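Local coordinates for microcompartments protein (Desulfitobacterium hafniense, PDB 3NWG), which probably forms part of the protein shell of a bacterial microcompartment, as a tandem protein with two BMC domains in each chain, at residues 8-13 with 17-22; 21-26 with 44-49; 79-84 with 111-116; 149-154 with 167-172. All blocks are in the same frame, centred on the assembly; numbering follows the deposited sequence.

Contact 1: residues 8-13 with 17-22; sequences VEVNSI and IEAADA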
loop_
_atom_site.group_PDB
_atom_site.type_symbol
_atom_site.label_atom_id
_atom_site.label_comp_id
_atom_site.label_asym_id
_atom_site.label_seq_id
_atom_site.Cartn_x
_atom_site.Cartn_y
_atom_site.Cartn_z
ATOM N N VAL A 8 -18.044 -5.988 20.794
ATOM C CA VAL A 8 -18.558 -4.769 21.370
ATOM C C VAL A 8 -18.480 -3.679 20.306
ATOM O O VAL A 8 -17.438 -3.499 19.662
ATOM C CB VAL A 8 -17.834 -4.397 22.698
ATOM C CG1 VAL A 8 -18.249 -3.026 23.186
ATOM C CG2 VAL A 8 -18.155 -5.404 23.785
ATOM N N GLU A 9 -19.610 -2.998 20.092
ATOM C CA GLU A 9 -19.655 -1.806 19.248
ATOM C C GLU A 9 -19.849 -0.535 20.084
ATOM O O GLU A 9 -20.750 -0.462 20.917
ATOM C CB GLU A 9 -20.750 -1.926 18.195
ATOM C CG GLU A 9 -20.342 -2.722 16.948
ATOM C CD GLU A 9 -21.509 -2.953 15.986
ATOM O OE1 GLU A 9 -21.698 -4.105 15.531
ATOM O OE2 GLU A 9 -22.251 -1.985 15.707
ATOM N N VAL A 10 -18.988 0.453 19.846
ATOM C CA VAL A 10 -18.906 1.659 20.665
ATOM C C VAL A 10 -19.027 2.898 19.790
ATOM O O VAL A 10 -18.541 2.924 18.664
ATOM C CB VAL A 10 -17.554 1.743 21.435
ATOM C CG1 VAL A 10 -17.528 2.933 22.359
ATOM C CG2 VAL A 10 -17.295 0.475 22.244
ATOM N N ASN A 11 -19.673 3.923 20.321
ATOM C CA ASN A 11 -19.868 5.199 19.664
ATOM C C ASN A 11 -18.622 6.072 19.414
ATOM O O ASN A 11 -18.643 6.923 18.540
ATOM C CB ASN A 11 -20.835 5.995 20.518
ATOM C CG ASN A 11 -21.743 6.858 19.700
ATOM O OD1 ASN A 11 -21.872 6.685 18.472
ATOM N ND2 ASN A 11 -22.398 7.808 20.371
ATOM N N SER A 12 -17.564 5.906 20.197
ATOM C CA SER A 12 -16.335 6.683 20.026
ATOM C C SER A 12 -15.147 5.818 19.720
ATOM O O SER A 12 -14.999 4.728 20.279
ATOM C CB SER A 12 -15.954 7.390 21.319
ATOM O OG SER A 12 -16.930 8.305 21.678
ATOM N N ILE A 13 -14.247 6.338 18.898
ATOM C CA ILE A 13 -12.900 5.788 18.843
ATOM C C ILE A 13 -12.276 5.782 20.260
ATOM O O ILE A 13 -11.860 4.727 20.758
ATOM C CB ILE A 13 -12.020 6.545 17.823
ATOM C CG1 ILE A 13 -12.464 6.201 16.388
ATOM C CG2 ILE A 13 -10.553 6.174 18.009
ATOM C CD1 ILE A 13 -13.567 7.093 15.798
ATOM N N ILE A 17 -11.280 2.430 22.093
ATOM C CA ILE A 17 -9.912 2.057 22.401
ATOM C C ILE A 17 -9.761 1.708 23.892
ATOM O O ILE A 17 -9.013 0.798 24.239
ATOM C CB ILE A 17 -8.934 3.138 21.945
ATOM C CG1 ILE A 17 -8.867 3.134 20.405
ATOM C CG2 ILE A 17 -7.558 2.934 22.557
ATOM C CD1 ILE A 17 -8.159 4.357 19.786
ATOM N N GLU A 18 -10.496 2.408 24.756
ATOM C CA GLU A 18 -10.460 2.143 26.183
ATOM C C GLU A 18 -11.193 0.845 26.459
ATOM O O GLU A 18 -10.782 0.060 27.324
ATOM C CB GLU A 18 -11.114 3.279 26.971
ATOM C CG GLU A 18 -10.956 3.174 28.487
ATOM C CD GLU A 18 -11.775 4.231 29.251
ATOM O OE1 GLU A 18 -12.981 4.408 28.965
ATOM O OE2 GLU A 18 -11.220 4.892 30.162
ATOM N N ALA A 19 -12.279 0.618 25.726
ATOM C CA ALA A 19 -13.040 -0.600 25.912
ATOM C C ALA A 19 -12.174 -1.786 25.505
ATOM O O ALA A 19 -12.168 -2.812 26.186
ATOM C CB ALA A 19 -14.333 -0.562 25.117
ATOM N N ALA A 20 -11.424 -1.632 24.411
ATOM C CA ALA A 20 -10.597 -2.719 23.881
ATOM C C ALA A 20 -9.515 -3.075 24.880
ATOM O O ALA A 20 -9.183 -4.243 25.055
ATOM C CB ALA A 20 -9.983 -2.342 22.538
ATOM N N ASP A 21 -8.997 -2.062 25.560
ATOM C CA ASP A 21 -7.959 -2.248 26.558
ATOM C C ASP A 21 -8.476 -3.069 27.731
ATOM O O ASP A 21 -7.788 -3.963 28.206
ATOM C CB ASP A 21 -7.481 -0.890 27.067
ATOM C CG ASP A 21 -6.273 -1.001 27.979
ATOM O OD1 ASP A 21 -5.180 -1.291 27.445
ATOM O OD2 ASP A 21 -6.406 -0.801 29.218
ATOM N N ALA A 22 -9.682 -2.733 28.191
ATOM C CA ALA A 22 -10.378 -3.454 29.243
ATOM C C ALA A 22 -10.615 -4.912 28.840
ATOM O O ALA A 22 -10.352 -5.832 29.632
ATOM C CB ALA A 22 -11.691 -2.773 29.560
#
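I13 and I17 are joined through the backbone: I17 N donates to I13 O at 2.7 Å, with an N-H...O angle of 155°, an i to i+4 bond in the first turn of helix 13-26, while V10, at the end of strand 4-10, faces A19, two residues beyond I17, with their CA atoms 8.2 Å apart. The two isoleucine side chains meet at a slant, the I13 branch methyl against the far end of I17. CG2 of I13 stands anti to the backbone N and touches I17 CD1 at 3.5 Å. In I17, CG1 lies anti to the carbonyl carbon (chi1 -71°), which runs the chain back toward the start of the helix and lays I17 CG1 beside I13 O, 3.4 Å away. This is the first beta-alpha turn of the beta-alpha-beta-beta-alpha-beta BMC fold: the chain leaves an inner strand, turns through N11 and S12, the latter at the N-cap position but without a capping bond from its side chain, and folds the helix back over the sheet. V10 CG2 meets A19 CB at 4.3 Å, a looser apolar contact in which the small alanine faces the strand. Y42 of strand 42-48 receives both isoleucine side chains, and A64 of helix 50-64 packs on V10. The helix start also lies at a subunit boundary: I13 N bonds to E101 OE2 of a neighbouring subunit, whose I99 packs on I17.

Contact 2: residues 21-26 with 44-49; sequences DAMLKA and VLICGD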
loop_
_atom_site.group_PDB
_atom_site.type_symbol
_atom_site.label_atom_id
_atom_site.label_comp_id
_atom_site.label_asym_id
_atom_site.label_seq_id
_atom_site.Cartn_x
_atom_site.Cartn_y
_atom_site.Cartn_z
ATOM N N ASP A 21 -8.997 -2.062 25.560
ATOM C CA ASP A 21 -7.959 -2.248 26.558
ATOM C C ASP A 21 -8.476 -3.069 27.731
ATOM O O ASP A 21 -7.788 -3.963 28.206
ATOM C CB ASP A 21 -7.481 -0.890 27.067
ATOM C CG ASP A 21 -6.273 -1.001 27.979
ATOM O OD1 ASP A 21 -5.180 -1.291 27.445
ATOM O OD2 ASP A 21 -6.406 -0.801 29.218
ATOM N N ALA A 22 -9.682 -2.733 28.191
ATOM C CA ALA A 22 -10.378 -3.454 29.243
ATOM C C ALA A 22 -10.615 -4.912 28.840
ATOM O O ALA A 22 -10.352 -5.832 29.632
ATOM C CB ALA A 22 -11.691 -2.773 29.560
HETATM N N MSE A 23 -11.080 -5.114 27.603
HETATM C CA MSE A 23 -11.428 -6.446 27.082
HETATM C C MSE A 23 -10.225 -7.395 26.994
HETATM O O MSE A 23 -10.308 -8.580 27.352
HETATM C CB MSE A 23 -12.094 -6.294 25.719
HETATM C CG MSE A 23 -13.439 -5.621 25.841
HETATM SE SE MSE A 23 -14.248 -4.973 24.193
HETATM C CE MSE A 23 -14.837 -6.715 23.475
ATOM N N LEU A 24 -9.099 -6.866 26.524
ATOM C CA LEU A 24 -7.880 -7.650 26.423
ATOM C C LEU A 24 -7.351 -8.047 27.793
ATOM O O LEU A 24 -6.698 -9.097 27.933
ATOM C CB LEU A 24 -6.808 -6.862 25.677
ATOM C CG LEU A 24 -7.147 -6.602 24.217
ATOM C CD1 LEU A 24 -6.131 -5.657 23.635
ATOM C CD2 LEU A 24 -7.217 -7.925 23.425
ATOM N N LYS A 25 -7.631 -7.209 28.793
ATOM C CA LYS A 25 -7.048 -7.380 30.115
ATOM C C LYS A 25 -7.890 -8.304 30.977
ATOM O O LYS A 25 -7.393 -8.911 31.927
ATOM C CB LYS A 25 -6.895 -6.027 30.803
ATOM C CG LYS A 25 -5.742 -5.218 30.288
ATOM C CD LYS A 25 -5.647 -3.895 30.991
ATOM C CE LYS A 25 -4.439 -3.127 30.500
ATOM N NZ LYS A 25 -4.536 -1.679 30.841
ATOM N N ALA A 26 -9.165 -8.418 30.613
ATOM C CA ALA A 26 -10.159 -9.027 31.468
ATOM C C ALA A 26 -9.953 -10.525 31.686
ATOM O O ALA A 26 -10.346 -11.052 32.727
ATOM C CB ALA A 26 -11.538 -8.747 30.926
ATOM N N VAL A 44 -14.972 -3.919 18.414
ATOM C CA VAL A 44 -13.981 -4.841 18.940
ATOM C C VAL A 44 -14.521 -6.243 18.836
ATOM O O VAL A 44 -15.651 -6.527 19.244
ATOM C CB VAL A 44 -13.566 -4.513 20.406
ATOM C CG1 VAL A 44 -12.463 -5.433 20.883
ATOM C CG2 VAL A 44 -13.118 -3.057 20.525
ATOM N N LEU A 45 -13.700 -7.100 18.250
ATOM C CA LEU A 45 -13.990 -8.520 18.135
ATOM C C LEU A 45 -12.865 -9.296 18.785
ATOM O O LEU A 45 -11.682 -9.045 18.530
ATOM C CB LEU A 45 -14.107 -8.949 16.674
ATOM C CG LEU A 45 -15.344 -8.551 15.881
ATOM C CD1 LEU A 45 -15.086 -8.781 14.409
ATOM C CD2 LEU A 45 -16.554 -9.355 16.327
ATOM N N ILE A 46 -13.250 -10.261 19.604
ATOM C CA ILE A 46 -12.309 -11.089 20.340
ATOM C C ILE A 46 -12.788 -12.536 20.345
ATOM O O ILE A 46 -13.963 -12.821 20.079
ATOM C CB ILE A 46 -12.183 -10.601 21.783
ATOM C CG1 ILE A 46 -13.584 -10.309 22.332
ATOM C CG2 ILE A 46 -11.342 -9.330 21.829
ATOM C CD1 ILE A 46 -13.807 -10.717 23.743
ATOM N N CYS A 47 -11.876 -13.446 20.643
ATOM C CA CYS A 47 -12.235 -14.842 20.730
ATOM C C CYS A 47 -11.431 -15.515 21.840
ATOM O O CYS A 47 -10.292 -15.148 22.109
ATOM C CB CYS A 47 -12.003 -15.538 19.382
ATOM S SG CYS A 47 -10.266 -15.924 19.047
ATOM N N GLY A 48 -12.048 -16.502 22.473
ATOM C CA GLY A 48 -11.416 -17.312 23.513
ATOM C C GLY A 48 -12.436 -18.334 23.973
ATOM O O GLY A 48 -13.366 -18.648 23.234
ATOM N N ASP A 49 -12.279 -18.848 25.191
ATOM C CA ASP A 49 -13.287 -19.731 25.759
ATOM C C ASP A 49 -14.523 -18.947 26.182
ATOM O O ASP A 49 -14.435 -17.774 26.538
ATOM C CB ASP A 49 -12.727 -20.553 26.925
ATOM C CG ASP A 49 -12.207 -21.939 26.477
ATOM O OD1 ASP A 49 -11.378 -22.537 27.231
ATOM O OD2 ASP A 49 -12.622 -22.443 25.383
#
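M23, a selenomethionine, reaches from helix 13-26 onto V44 and I46 of strand 42-48, the CA atoms of M23 and I46 being 8.2 Å apart. Its CB points at the strand, and CG, anti to the carbonyl carbon (chi1 -67°), carries the chain onward in the same general direction. SE is the first atom to touch: it rests on the branch of V44, 3.8 Å from V44 CG1 and 3.9 Å from V44 CB, with the two side chains running past each other in opposite senses. A bend at chi3 (76°) then turns CE along the strand. There the M23 methyl lies 3.7 Å from V44 CG1 and 4.0 Å from I46 CG1, with I46 CD1 a little beyond at 4.1 Å, and it is thus held between two residues of the same strand face. L45, between them, points to the other side of the sheet. V8 of the adjoining strand packs on M23 too, and S56 OG of helix 50-64 bonds to M23 O. Between the two segments the contact is wholly apolar, the helix-on-sheet hydrophobic core of a BMC domain, where helices cover one face of a four-stranded antiparallel sheet.

Contact 3: residues 79-84 with 111-116; sequences PQVLTA and AADTAA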
loop_
_atom_site.group_PDB
_atom_site.type_symbol
_atom_site.label_atom_id
_atom_site.label_comp_id
_atom_site.label_asym_id
_atom_site.label_seq_id
_atom_site.Cartn_x
_atom_site.Cartn_y
_atom_site.Cartn_z
ATOM N N PRO A 79 -14.521 -22.785 13.539
ATOM C CA PRO A 79 -13.134 -22.334 13.359
ATOM C C PRO A 79 -12.908 -21.475 12.122
ATOM O O PRO A 79 -12.029 -20.615 12.137
ATOM C CB PRO A 79 -12.333 -23.640 13.237
ATOM C CG PRO A 79 -13.318 -24.748 13.303
ATOM C CD PRO A 79 -14.591 -24.215 13.863
ATOM N N GLN A 80 -13.694 -21.698 11.071
ATOM C CA GLN A 80 -13.499 -20.991 9.806
ATOM C C GLN A 80 -13.976 -19.561 9.861
ATOM O O GLN A 80 -13.438 -18.711 9.172
ATOM C CB GLN A 80 -14.202 -21.708 8.663
ATOM C CG GLN A 80 -13.426 -22.886 8.110
ATOM C CD GLN A 80 -13.973 -23.357 6.791
ATOM O OE1 GLN A 80 -15.042 -23.971 6.722
ATOM N NE2 GLN A 80 -13.238 -23.071 5.725
ATOM N N VAL A 81 -14.995 -19.301 10.668
ATOM C CA VAL A 81 -15.442 -17.940 10.898
ATOM C C VAL A 81 -14.289 -17.087 11.438
ATOM O O VAL A 81 -14.075 -15.959 10.986
ATOM C CB VAL A 81 -16.624 -17.891 11.871
ATOM C CG1 VAL A 81 -16.958 -16.449 12.222
ATOM C CG2 VAL A 81 -17.837 -18.628 11.281
ATOM N N LEU A 82 -13.534 -17.637 12.383
ATOM C CA LEU A 82 -12.448 -16.888 13.002
ATOM C C LEU A 82 -11.333 -16.617 12.002
ATOM O O LEU A 82 -10.924 -15.472 11.828
ATOM C CB LEU A 82 -11.914 -17.605 14.242
ATOM C CG LEU A 82 -12.974 -17.931 15.291
ATOM C CD1 LEU A 82 -12.454 -18.977 16.242
ATOM C CD2 LEU A 82 -13.468 -16.681 16.035
ATOM N N THR A 83 -10.861 -17.656 11.327
ATOM C CA THR A 83 -9.798 -17.467 10.353
ATOM C C THR A 83 -10.236 -16.505 9.225
ATOM O O THR A 83 -9.451 -15.670 8.787
ATOM C CB THR A 83 -9.255 -18.818 9.805
ATOM O OG1 THR A 83 -10.341 -19.639 9.369
ATOM C CG2 THR A 83 -8.498 -19.581 10.889
ATOM N N ALA A 84 -11.491 -16.599 8.791
ATOM C CA ALA A 84 -12.014 -15.718 7.746
ATOM C C ALA A 84 -11.969 -14.261 8.180
ATOM O O ALA A 84 -11.485 -13.408 7.428
ATOM C CB ALA A 84 -13.432 -16.113 7.349
ATOM N N ALA A 111 -24.699 -15.648 10.684
ATOM C CA ALA A 111 -24.932 -16.198 9.351
ATOM C C ALA A 111 -23.732 -16.975 8.831
ATOM O O ALA A 111 -23.887 -18.086 8.309
ATOM C CB ALA A 111 -25.297 -15.106 8.381
ATOM N N ALA A 112 -22.546 -16.388 8.966
ATOM C CA ALA A 112 -21.315 -17.063 8.580
ATOM C C ALA A 112 -21.164 -18.374 9.358
ATOM O O ALA A 112 -20.836 -19.400 8.781
ATOM C CB ALA A 112 -20.106 -16.153 8.789
ATOM N N ASP A 113 -21.436 -18.333 10.662
ATOM C CA ASP A 113 -21.244 -19.486 11.530
ATOM C C ASP A 113 -22.241 -20.579 11.179
ATOM O O ASP A 113 -21.881 -21.753 11.089
ATOM C CB ASP A 113 -21.351 -19.079 13.008
ATOM C CG ASP A 113 -21.209 -20.266 13.966
ATOM O OD1 ASP A 113 -20.094 -20.851 14.082
ATOM O OD2 ASP A 113 -22.231 -20.607 14.615
ATOM N N THR A 114 -23.495 -20.195 10.965
ATOM C CA THR A 114 -24.494 -21.157 10.529
ATOM C C THR A 114 -24.131 -21.717 9.141
ATOM O O THR A 114 -24.220 -22.918 8.905
ATOM C CB THR A 114 -25.923 -20.555 10.565
ATOM O OG1 THR A 114 -26.280 -20.261 11.925
ATOM C CG2 THR A 114 -26.953 -21.545 10.000
ATOM N N ALA A 115 -23.683 -20.855 8.239
ATOM C CA ALA A 115 -23.273 -21.319 6.921
ATOM C C ALA A 115 -22.177 -22.369 7.051
ATOM O O ALA A 115 -22.322 -23.466 6.544
ATOM C CB ALA A 115 -22.818 -20.153 6.032
ATOM N N ALA A 116 -21.100 -22.050 7.757
ATOM C CA ALA A 116 -19.974 -22.979 7.891
ATOM C C ALA A 116 -20.370 -24.298 8.562
ATOM O O ALA A 116 -19.784 -25.339 8.282
ATOM C CB ALA A 116 -18.834 -22.329 8.631
#
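The peptide group between A112 and D113 presents one flat face to V81, whose CG2 methyl sits over it, 3.7 Å from D113 N and 3.9 Å from A112 C. The same V81 methyl continues to D113 CA at 3.5 Å and D113 CB at 3.9 Å. A second flat group, the D113 carboxylate, is committed elsewhere: OD1 accepts from the backbone N of H78, just ahead of helix 79-85, and OD2 forms a salt bridge with K117. With CG anti to the backbone N (chi1 178°), the D113 carboxylate extends toward those partners, leaving its CB beside V81. Two short helical segments are packed here, 79-84 and 111-116, with the V81 and D113 CA atoms only 6.0 Å apart. Helix 79-85 follows strand 68-74, the last strand of the first domain's sheet, after a short loop, and packs here against helix 105-117 of the second BMC domain. The small alanines of 111-116 are consistent with this close approach; the only A112 side-chain atom, CB, lies 4.2 Å from V81 CG2. I126 of strand 122-127 packs on both V81 and A112, and L123 adds to the apolar surroundings of V81. Within segment 79-84, Q80 O accepts twice from the same face of its carbonyl plane, from A84 N in the helix and from T83 OG1 at 3.2 Å. The hydroxyl donor stands above the plane, 38° out of it, and ties the T83 side chain back to its own helix.

Contact 4: residues 149-154 with 167-172; sequences SSVAAG and KVVIPS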
loop_
_atom_site.group_PDB
_atom_site.type_symbol
_atom_site.label_atom_id
_atom_site.label_comp_id
_atom_site.label_asym_id
_atom_site.label_seq_id
_atom_site.Cartn_x
_atom_site.Cartn_y
_atom_site.Cartn_z
ATOM N N SER A 149 -27.483 -24.760 0.071
ATOM C CA SER A 149 -28.208 -25.099 1.284
ATOM C C SER A 149 -27.510 -24.510 2.488
ATOM O O SER A 149 -28.095 -24.386 3.561
ATOM C CB SER A 149 -28.359 -26.612 1.432
ATOM O OG SER A 149 -27.094 -27.206 1.600
ATOM N N SER A 150 -26.251 -24.147 2.287
ATOM C CA SER A 150 -25.472 -23.452 3.284
ATOM C C SER A 150 -25.837 -21.969 3.365
ATOM O O SER A 150 -25.895 -21.406 4.468
ATOM C CB SER A 150 -23.995 -23.614 2.988
ATOM O OG SER A 150 -23.245 -23.226 4.106
ATOM N N VAL A 151 -26.089 -21.319 2.228
ATOM C CA VAL A 151 -26.557 -19.952 2.345
ATOM C C VAL A 151 -28.024 -19.849 2.751
ATOM O O VAL A 151 -28.400 -18.890 3.413
ATOM C CB VAL A 151 -26.194 -18.975 1.148
ATOM C CG1 VAL A 151 -24.955 -19.424 0.371
ATOM C CG2 VAL A 151 -27.394 -18.682 0.266
ATOM N N ALA A 152 -28.843 -20.835 2.387
ATOM C CA ALA A 152 -30.258 -20.807 2.765
ATOM C C ALA A 152 -30.393 -20.890 4.287
ATOM O O ALA A 152 -31.216 -20.189 4.882
ATOM C CB ALA A 152 -31.019 -21.928 2.091
ATOM N N ALA A 153 -29.557 -21.738 4.892
ATOM C CA ALA A 153 -29.477 -21.895 6.342
ATOM C C ALA A 153 -28.836 -20.673 7.000
ATOM O O ALA A 153 -29.364 -20.138 7.973
ATOM C CB ALA A 153 -28.702 -23.157 6.702
ATOM N N GLY A 154 -27.705 -20.236 6.454
ATOM C CA GLY A 154 -27.055 -19.018 6.893
ATOM C C GLY A 154 -27.968 -17.805 6.891
ATOM O O GLY A 154 -27.689 -16.822 7.566
ATOM N N LYS A 167 -28.541 -12.111 -0.535
ATOM C CA LYS A 167 -27.620 -13.215 -0.800
ATOM C C LYS A 167 -27.695 -13.653 -2.257
ATOM O O LYS A 167 -28.675 -13.382 -2.947
ATOM C CB LYS A 167 -27.895 -14.428 0.097
ATOM C CG LYS A 167 -29.332 -14.606 0.581
ATOM C CD LYS A 167 -30.330 -15.013 -0.461
ATOM C CE LYS A 167 -31.722 -14.651 0.049
ATOM N NZ LYS A 167 -32.743 -14.811 -1.009
ATOM N N VAL A 168 -26.642 -14.317 -2.716
ATOM C CA VAL A 168 -26.585 -14.849 -4.059
ATOM C C VAL A 168 -25.802 -16.148 -4.018
ATOM O O VAL A 168 -24.891 -16.300 -3.197
ATOM C CB VAL A 168 -25.936 -13.849 -5.083
ATOM C CG1 VAL A 168 -26.684 -12.530 -5.110
ATOM C CG2 VAL A 168 -24.458 -13.630 -4.815
ATOM N N VAL A 169 -26.191 -17.088 -4.875
ATOM C CA VAL A 169 -25.351 -18.232 -5.211
ATOM C C VAL A 169 -25.040 -18.137 -6.705
ATOM O O VAL A 169 -25.946 -18.062 -7.544
ATOM C CB VAL A 169 -26.017 -19.581 -4.835
ATOM C CG1 VAL A 169 -25.204 -20.769 -5.346
ATOM C CG2 VAL A 169 -26.235 -19.687 -3.315
ATOM N N ILE A 170 -23.754 -18.087 -7.020
ATOM C CA ILE A 170 -23.298 -18.015 -8.384
ATOM C C ILE A 170 -22.578 -19.325 -8.639
ATOM O O ILE A 170 -21.467 -19.508 -8.153
ATOM C CB ILE A 170 -22.349 -16.807 -8.583
ATOM C CG1 ILE A 170 -23.026 -15.518 -8.097
ATOM C CG2 ILE A 170 -21.859 -16.690 -10.050
ATOM C CD1 ILE A 170 -22.080 -14.314 -7.981
ATOM N N PRO A 171 -23.223 -20.248 -9.391
ATOM C CA PRO A 171 -22.776 -21.617 -9.687
ATOM C C PRO A 171 -21.471 -21.684 -10.475
ATOM O O PRO A 171 -20.569 -22.445 -10.114
ATOM C CB PRO A 171 -23.914 -22.173 -10.541
ATOM C CG PRO A 171 -25.086 -21.331 -10.223
ATOM C CD PRO A 171 -24.521 -19.977 -10.037
ATOM N N SER A 172 -21.375 -20.906 -11.547
ATOM C CA SER A 172 -20.142 -20.854 -12.320
ATOM C C SER A 172 -19.718 -19.412 -12.450
ATOM O O SER A 172 -20.070 -18.737 -13.420
ATOM C CB SER A 172 -20.303 -21.495 -13.694
ATOM O OG SER A 172 -20.841 -22.800 -13.568
#
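The last helix-to-strand return of the second BMC domain brings helix 144-160 over strand 164-170, outermost within this chain in the four-stranded antiparallel sheet, and V151 makes the contact with V169 and K167. The V151 and K167 CA atoms are 7.5 Å apart, the nearest backbone approach of the two segments. V169 CG2 is the central atom: it meets V151 CG1 and V151 CG2 alike at 3.9 Å, so one methyl is set against the fork of the other valine, and the two side chains meet at an angle. In V169, CG1 is anti to the backbone N (chi1 173°), which leaves CG2 beside that N and facing the helix. K167 takes part through the base of its side chain, its CB lying 4.3 Å from V151 CG2, while the remainder of the lysine leads away from V151. Residues alternate along the strand: K167 and V169 face the helix, V168 faces the other way and packs on E18 of a neighbouring subunit. The helix side is completed by V147, which packs on V169, and by V155, which packs on K167; I100 of strand 96-102 touches V151 from within the sheet. Past the strand, S172 O bonds to K25 NZ of the same neighbouring subunit. Between the two segments themselves only carbon meets carbon, so the helix is held to the strand probably by fit and by partial withdrawal of apolar groups from water, and the lysine ammonium plays no part in the grip.

Along the chain, contact 1 closes the short turn from strand 4-10 into helix 13-26. Contact 2 starts where contact 1 ends and closes a longer loop, bringing the helix to strand 42-48 after the intervening strand 29-36. Contact 3 closes the passage between the two halves by pairing helices 79-85 and 105-117, and contact 4 closes the final helix-to-strand loop. None nests; contacts 1 and 2 overlap at D21-A22, and contacts 3 and 4 follow in series. C47 packs on L82, linking contact 2 to contact 3, and T114 meets A153, linking 3 to 4. Contacts 2 and 4 lie about 32 Å apart by centre in one chain, but K25 of one copy bonds to S172 O of another.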